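Local coordinates for protein ALKF (Bacillus cereus, PDB 3ZBO) that has affinity for branched DNA structures and is related to the HEAT-like repeat DNA glycosylases, though its biological function is not known, at residues A[81-85]-A[86-90]; A[71-74]-A[75-79]; A[97-100]-A[101-105]. All coordinates share one frame; numbering follows the deposited sequence.

Interaction 1: residues A[81-85]-A[86-90]; sequences KAMSE and SDFDR
Met83 and Phe88 meet at about a right angle, the thioether chain running across the ring rather than along it. A bend at the last torsion of Met83 (chi3 70°) brings CE over one face of the phenyl group, 3.8 Å from the ring centroid and 14° off its normal, a CH-pi contact. SD, one atom back along the chain, lies oblique to the ring at 4.4 Å from the centroid, which makes this a Met-aromatic pair. Nearer the backbone, Met83 CB touches Phe88 CE2 at 3.5 Å, so CB, sulfur and methyl touch the ring at different points.

Beside this apolar contact stands a capping box, a common way of satisfying the first-turn N-H groups of a helix, here that of 85-94. Ser84 is the N-cap: its OG accepts from Asp87 N at 3.0 Å, while Ser84 N gives its hydrogen to Asp87 OD2 at 2.9 Å, almost straight but from above the carboxylate plane. The same carboxylate is held at its other oxygen, where Arg90 NH2 makes a salt bridge with Asp87 OD1 at 2.9 Å, the oxygen lying in the guanidinium plane. Two bonds to different oxygens thus limit rotation of the Asp87 head, and Arg90 is itself shared with Glu60.

On another side of the turn the carboxylate planes of Glu85 and Asp89 are turned 78° against each other. A water donates to Glu85 OE2 and to Asp89 OD2, bridging two like charges, with Lys121 pairing Glu85 and Trp122 NE1 bonding Asp89 OD1.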
# COMPACT_ATOMS: atom_id res chain seq x y z
N LYS A 81 -16.21 -3.24 -0.34
CA LYS A 81 -16.95 -4.47 -0.61
C LYS A 81 -17.97 -4.28 -1.73
O LYS A 81 -18.47 -5.30 -2.29
CB LYS A 81 -17.58 -4.97 0.67
CG LYS A 81 -16.51 -5.47 1.61
CD LYS A 81 -17.11 -6.06 2.84
CE LYS A 81 -16.09 -6.86 3.60
NZ LYS A 81 -15.00 -5.96 4.06
N ALA A 82 -18.27 -3.03 -2.11
CA ALA A 82 -19.14 -2.77 -3.23
C ALA A 82 -18.37 -2.39 -4.51
O ALA A 82 -18.98 -2.12 -5.53
CB ALA A 82 -20.20 -1.65 -2.90
N MET A 83 -17.02 -2.34 -4.45
CA MET A 83 -16.27 -1.97 -5.66
C MET A 83 -15.98 -3.22 -6.46
O MET A 83 -15.59 -4.27 -5.90
CB MET A 83 -14.94 -1.26 -5.21
CG MET A 83 -15.16 0.18 -4.77
SD MET A 83 -13.64 0.88 -4.16
CE MET A 83 -12.68 1.01 -5.67
N SER A 84 -16.10 -3.11 -7.79
CA SER A 84 -15.80 -4.20 -8.68
C SER A 84 -14.32 -4.20 -9.11
O SER A 84 -13.58 -3.18 -8.89
CB SER A 84 -16.64 -4.02 -9.97
OG SER A 84 -16.25 -2.82 -10.58
N GLU A 85 -13.90 -5.27 -9.78
CA GLU A 85 -12.59 -5.27 -10.40
C GLU A 85 -12.42 -4.05 -11.33
O GLU A 85 -11.34 -3.41 -11.36
CB GLU A 85 -12.34 -6.64 -11.14
CG GLU A 85 -11.04 -6.65 -11.82
CD GLU A 85 -10.68 -8.05 -12.36
OE1 GLU A 85 -11.38 -9.03 -11.96
OE2 GLU A 85 -9.74 -8.16 -13.12
N SER A 86 -13.46 -3.70 -12.16
CA SER A 86 -13.35 -2.61 -13.08
C SER A 86 -13.10 -1.31 -12.28
O SER A 86 -12.34 -0.48 -12.73
CB SER A 86 -14.66 -2.52 -13.96
OG SER A 86 -14.59 -1.32 -14.70
N ASP A 87 -13.74 -1.18 -11.11
CA ASP A 87 -13.57 0.02 -10.31
C ASP A 87 -12.11 0.11 -9.84
O ASP A 87 -11.50 1.19 -9.91
CB ASP A 87 -14.45 0.03 -9.08
CG ASP A 87 -15.97 0.14 -9.40
OD1 ASP A 87 -16.32 0.78 -10.43
OD2 ASP A 87 -16.79 -0.41 -8.59
N PHE A 88 -11.60 -1.01 -9.31
CA PHE A 88 -10.18 -0.98 -8.88
C PHE A 88 -9.24 -0.72 -10.02
O PHE A 88 -8.23 0.02 -9.82
CB PHE A 88 -9.83 -2.26 -8.16
CG PHE A 88 -10.32 -2.28 -6.74
CD1 PHE A 88 -9.67 -1.46 -5.76
CD2 PHE A 88 -11.35 -3.08 -6.38
CE1 PHE A 88 -10.23 -1.44 -4.42
CE2 PHE A 88 -11.90 -3.06 -5.04
CZ PHE A 88 -11.29 -2.21 -4.06
N ASP A 89 -9.53 -1.23 -11.24
CA ASP A 89 -8.64 -0.94 -12.36
C ASP A 89 -8.68 0.54 -12.71
O ASP A 89 -7.66 1.14 -13.03
CB ASP A 89 -9.10 -1.77 -13.59
CG ASP A 89 -8.72 -3.25 -13.47
OD1 ASP A 89 -7.81 -3.52 -12.70
OD2 ASP A 89 -9.35 -4.16 -14.07
N ARG A 90 -9.85 1.22 -12.56
CA ARG A 90 -9.84 2.67 -12.73
C ARG A 90 -8.97 3.39 -11.71
O ARG A 90 -8.19 4.29 -12.04
CB ARG A 90 -11.27 3.29 -12.65
CG ARG A 90 -12.14 2.82 -13.81
CD ARG A 90 -13.54 3.54 -13.82
NE ARG A 90 -14.29 3.18 -12.62
CZ ARG A 90 -14.37 3.87 -11.44
NH1 ARG A 90 -13.71 5.02 -11.21
NH2 ARG A 90 -15.05 3.34 -10.44
O HOH W 1 -8.46 -6.37 -14.67

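Interaction 2: residues A[71-74]-A[75-79]; sequences MYFA and GIIAD
Ile76 reaches back one turn to Tyr72: its CB meets the Phe73 carbonyl, and both carbons of its longer branch reach the tyrosine. CB starts over backbone, with Ile76 CB 3.5 Å from Phe73 O. The first torsion places CG1 anti to the carbonyl carbon (chi1 -74°), which turns the branch toward the preceding turn, where CG1 lies near both the carbonyl oxygen and the ring of Tyr72. The end methyl makes the close approach: Ile76 CD1 is 3.4 Å from Tyr72 CE1 and leans on the CD1-CE1 side of the ring at a slant. The same methyl is more loosely set against Phe73, CD1 of Ile76 being 4.3 Å from CD1 of the phenylalanine, and so it touches two successive aromatic residues.

A second pair repeats the theme one residue on. Ile77 offers its short branch, CG2, to the far end of the Phe73 ring, 3.8 Å from Phe73 CZ; this is an off-centre CH-pi contact, 29° from the ring normal. Both aromatic side chains swing out with CG opposite the backbone N, and each meets the isoleucine four positions later, the i to i+4 spacing of side chains along one face of an alpha-helix. The backbone below follows suit, with Gly75 N bonded to Met71 O and Ile77 N to Phe73 O, both at 3.1 Å, whereas the bond from Ile76 N to Tyr72 O is weak.

Helix 68-77 is flanked by several others. Phe73 and Ile77 pack on helices 46-52 and 56-63, and Ile76 rests on Ala49 and Met45. Met71 and Tyr72 lean on helix 98-110, while the Tyr72 hydroxyl is hydrogen-bonded to Arg240 O near the C-terminus.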
# COMPACT_ATOMS: atom_id res chain seq x y z
N MET A 71 -7.49 12.18 -2.82
CA MET A 71 -7.48 10.78 -3.24
C MET A 71 -7.23 9.79 -2.07
O MET A 71 -7.85 8.73 -2.00
CB MET A 71 -6.42 10.53 -4.30
CG MET A 71 -6.72 11.25 -5.58
SD MET A 71 -5.30 11.40 -6.70
CE MET A 71 -5.44 9.81 -7.57
N TYR A 72 -6.32 10.17 -1.16
CA TYR A 72 -6.13 9.41 0.07
C TYR A 72 -7.42 9.36 0.86
O TYR A 72 -7.81 8.26 1.32
CB TYR A 72 -4.92 10.05 0.85
CG TYR A 72 -4.58 9.14 2.01
CD1 TYR A 72 -5.29 9.22 3.20
CD2 TYR A 72 -3.50 8.30 1.95
CE1 TYR A 72 -4.94 8.34 4.25
CE2 TYR A 72 -3.18 7.39 2.98
CZ TYR A 72 -3.88 7.46 4.15
OH TYR A 72 -3.58 6.55 5.16
N PHE A 73 -8.08 10.48 1.03
CA PHE A 73 -9.28 10.48 1.83
C PHE A 73 -10.38 9.66 1.11
O PHE A 73 -11.16 8.96 1.77
CB PHE A 73 -9.74 11.95 2.04
CG PHE A 73 -10.85 12.06 2.99
CD1 PHE A 73 -10.64 11.77 4.29
CD2 PHE A 73 -12.12 12.40 2.55
CE1 PHE A 73 -11.72 11.78 5.23
CE2 PHE A 73 -13.19 12.46 3.52
CZ PHE A 73 -12.95 12.14 4.82
N ALA A 74 -10.44 9.71 -0.23
CA ALA A 74 -11.44 8.90 -0.96
C ALA A 74 -11.24 7.43 -0.59
O ALA A 74 -12.19 6.69 -0.38
CB ALA A 74 -11.19 9.07 -2.42
N GLY A 75 -9.96 6.98 -0.48
CA GLY A 75 -9.79 5.56 -0.05
C GLY A 75 -10.39 5.29 1.34
O GLY A 75 -10.94 4.20 1.52
N ILE A 76 -10.26 6.21 2.30
CA ILE A 76 -10.74 5.95 3.65
C ILE A 76 -12.24 5.86 3.63
O ILE A 76 -12.80 5.02 4.41
CB ILE A 76 -10.28 7.06 4.53
CG1 ILE A 76 -8.76 6.92 4.79
CG2 ILE A 76 -11.10 7.04 5.90
CD1 ILE A 76 -8.26 8.25 5.17
N ILE A 77 -12.91 6.65 2.79
CA ILE A 77 -14.39 6.64 2.79
C ILE A 77 -15.04 5.73 1.73
O ILE A 77 -16.26 5.74 1.49
CB ILE A 77 -15.01 8.03 2.66
CG1 ILE A 77 -14.64 8.73 1.32
CG2 ILE A 77 -14.57 8.88 3.86
CD1 ILE A 77 -15.52 9.95 0.95
N ALA A 78 -14.22 5.02 0.99
CA ALA A 78 -14.76 4.15 -0.02
C ALA A 78 -15.55 2.99 0.57
O ALA A 78 -15.41 2.66 1.76
CB ALA A 78 -13.53 3.56 -0.89
N ASP A 79 -16.33 2.33 -0.29
CA ASP A 79 -16.99 1.04 0.10
C ASP A 79 -16.38 -0.09 -0.73
O ASP A 79 -16.87 -0.48 -1.79
CB ASP A 79 -18.49 1.19 -0.25
CG ASP A 79 -19.32 0.07 0.33
OD1 ASP A 79 -18.75 -0.90 0.90
OD2 ASP A 79 -20.57 0.21 0.18

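Interaction 3: residues A[97-100]-A[101-105]; sequences FYML and SDYVV
Tyr98 and Tyr103 come together through the CE2 corners of their rings, 3.9 Å apart. With its CG set between the backbone N and the carbonyl carbon (chi1 78°), Tyr98 turns its ring edge to both Tyr103 and Asp102. The phenol oxygen of Tyr103 lies at that edge and in the ring plane, with OH of Tyr103 3.7 Å from CE2 of Tyr98. Asp102 OD2 is also at the edge, near the plane, and 3.8 Å from Tyr98 CB. Met99 CG packs beside the tyrosine pair, above one face of Tyr98 toward the rim and 4.0 Å from Tyr103 CD2. Further round the helix Leu100 and Val104 run side by side, pointing the same way, with Leu100 CD2 4.0 Å from Val104 CG2.

The backbone widens into a pi-type turn at 101-105, in which Val105 N donates to Leu100 O at 2.9 Å, nearly straight, while Val104 N makes only a weak bond to the same oxygen. Asp102 N and Tyr103 N still make i to i+4 bonds to Tyr98 O and Met99 O, the latter from above the carbonyl plane.

The Asp102 carboxylate is held through OD1. Ser101 OG donates to Asp102 OD1 at 2.8 Å from above the carboxylate plane, and Ser132 OG bonds the same oxygen. Arg172 makes a cation-pi contact with the Tyr98 ring.

Helix 98-110 lies near the middle of the chain's helical array: Ser101, Asp102 and Tyr103 pack on helix 128-144, Leu100 and Val104 on helix 68-77, and Val105 on helix 85-94.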
# COMPACT_ATOMS: atom_id res chain seq x y z
N PHE A 97 1.80 7.69 -8.48
CA PHE A 97 3.03 7.37 -7.77
C PHE A 97 2.80 6.45 -6.61
O PHE A 97 1.63 6.17 -6.29
CB PHE A 97 3.78 8.70 -7.32
CG PHE A 97 3.19 9.39 -6.07
CD1 PHE A 97 1.83 9.83 -6.03
CD2 PHE A 97 3.99 9.57 -4.93
CE1 PHE A 97 1.30 10.54 -4.89
CE2 PHE A 97 3.50 10.24 -3.83
CZ PHE A 97 2.15 10.73 -3.78
N TYR A 98 3.88 5.97 -5.97
CA TYR A 98 3.70 4.84 -5.05
C TYR A 98 2.83 5.11 -3.83
O TYR A 98 2.25 4.15 -3.31
CB TYR A 98 5.08 4.29 -4.60
CG TYR A 98 5.74 5.17 -3.53
CD1 TYR A 98 6.54 6.27 -3.95
CD2 TYR A 98 5.54 4.92 -2.19
CE1 TYR A 98 7.16 7.12 -2.99
CE2 TYR A 98 6.11 5.75 -1.19
CZ TYR A 98 6.90 6.87 -1.62
OH TYR A 98 7.48 7.68 -0.61
N MET A 99 2.71 6.35 -3.37
CA MET A 99 1.90 6.47 -2.14
C MET A 99 0.49 6.17 -2.53
O MET A 99 -0.28 5.66 -1.69
CB MET A 99 1.96 7.89 -1.62
CG MET A 99 3.36 8.19 -1.04
SD MET A 99 3.45 9.85 -0.24
CE MET A 99 2.86 9.37 1.35
N LEU A 100 0.06 6.51 -3.74
CA LEU A 100 -1.29 6.16 -4.21
C LEU A 100 -1.42 4.65 -4.48
O LEU A 100 -2.43 4.03 -4.05
CB LEU A 100 -1.67 6.98 -5.48
CG LEU A 100 -1.93 8.43 -5.12
CD1 LEU A 100 -1.94 9.19 -6.43
CD2 LEU A 100 -3.35 8.61 -4.43
N SER A 101 -0.46 4.04 -5.22
CA SER A 101 -0.62 2.65 -5.49
C SER A 101 -0.61 1.82 -4.20
O SER A 101 -1.38 0.86 -4.06
CB SER A 101 0.44 2.14 -6.48
OG SER A 101 1.74 2.39 -5.95
N ASP A 102 0.29 2.18 -3.27
CA ASP A 102 0.64 1.23 -2.15
C ASP A 102 -0.21 1.57 -0.91
O ASP A 102 -0.60 0.62 -0.21
CB ASP A 102 2.09 1.36 -1.76
CG ASP A 102 3.08 1.02 -2.90
OD1 ASP A 102 2.65 0.62 -4.00
OD2 ASP A 102 4.26 1.24 -2.56
N TYR A 103 -0.47 2.88 -0.65
CA TYR A 103 -1.10 3.25 0.63
C TYR A 103 -2.58 3.67 0.46
O TYR A 103 -3.30 3.83 1.45
CB TYR A 103 -0.32 4.38 1.29
CG TYR A 103 1.15 4.12 1.45
CD1 TYR A 103 1.67 2.83 1.67
CD2 TYR A 103 2.02 5.21 1.32
CE1 TYR A 103 3.08 2.65 1.86
CE2 TYR A 103 3.37 5.00 1.45
CZ TYR A 103 3.85 3.76 1.69
OH TYR A 103 5.22 3.64 1.76
N VAL A 104 -3.07 3.74 -0.78
CA VAL A 104 -4.47 4.14 -1.05
C VAL A 104 -5.18 3.03 -1.84
O VAL A 104 -5.98 2.28 -1.26
CB VAL A 104 -4.56 5.44 -1.84
CG1 VAL A 104 -6.06 5.78 -2.08
CG2 VAL A 104 -3.91 6.56 -1.07
N VAL A 105 -4.78 2.73 -3.08
CA VAL A 105 -5.48 1.71 -3.81
C VAL A 105 -5.25 0.32 -3.23
O VAL A 105 -6.22 -0.43 -3.07
CB VAL A 105 -5.02 1.78 -5.28
CG1 VAL A 105 -5.85 0.75 -6.11
CG2 VAL A 105 -5.28 3.20 -5.90

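How the interactions relate
The three contacts follow one another along the chain, on the successive helices 68-77, 85-94 and 98-110 of an AlkD-like helical protein. Interactions 2 and 3 are pressed together, their centres 12 Å apart: Val104 and Leu100 pack against Tyr72 and Met71, with Tyr72 CD2 meeting Val104 CG2 at 3.5 Å and Met71 CB meeting Leu100 CD2 at 3.6 Å. Interaction 1 is attached more lightly, Met83 SD lying 4.2 Å from Ala78 CB of interaction 2. It does not touch interaction 3, though Met83 and Phe88 pack on Thr108, farther along helix 98-110. That helix therefore serves all three, and interaction 3 is the most central.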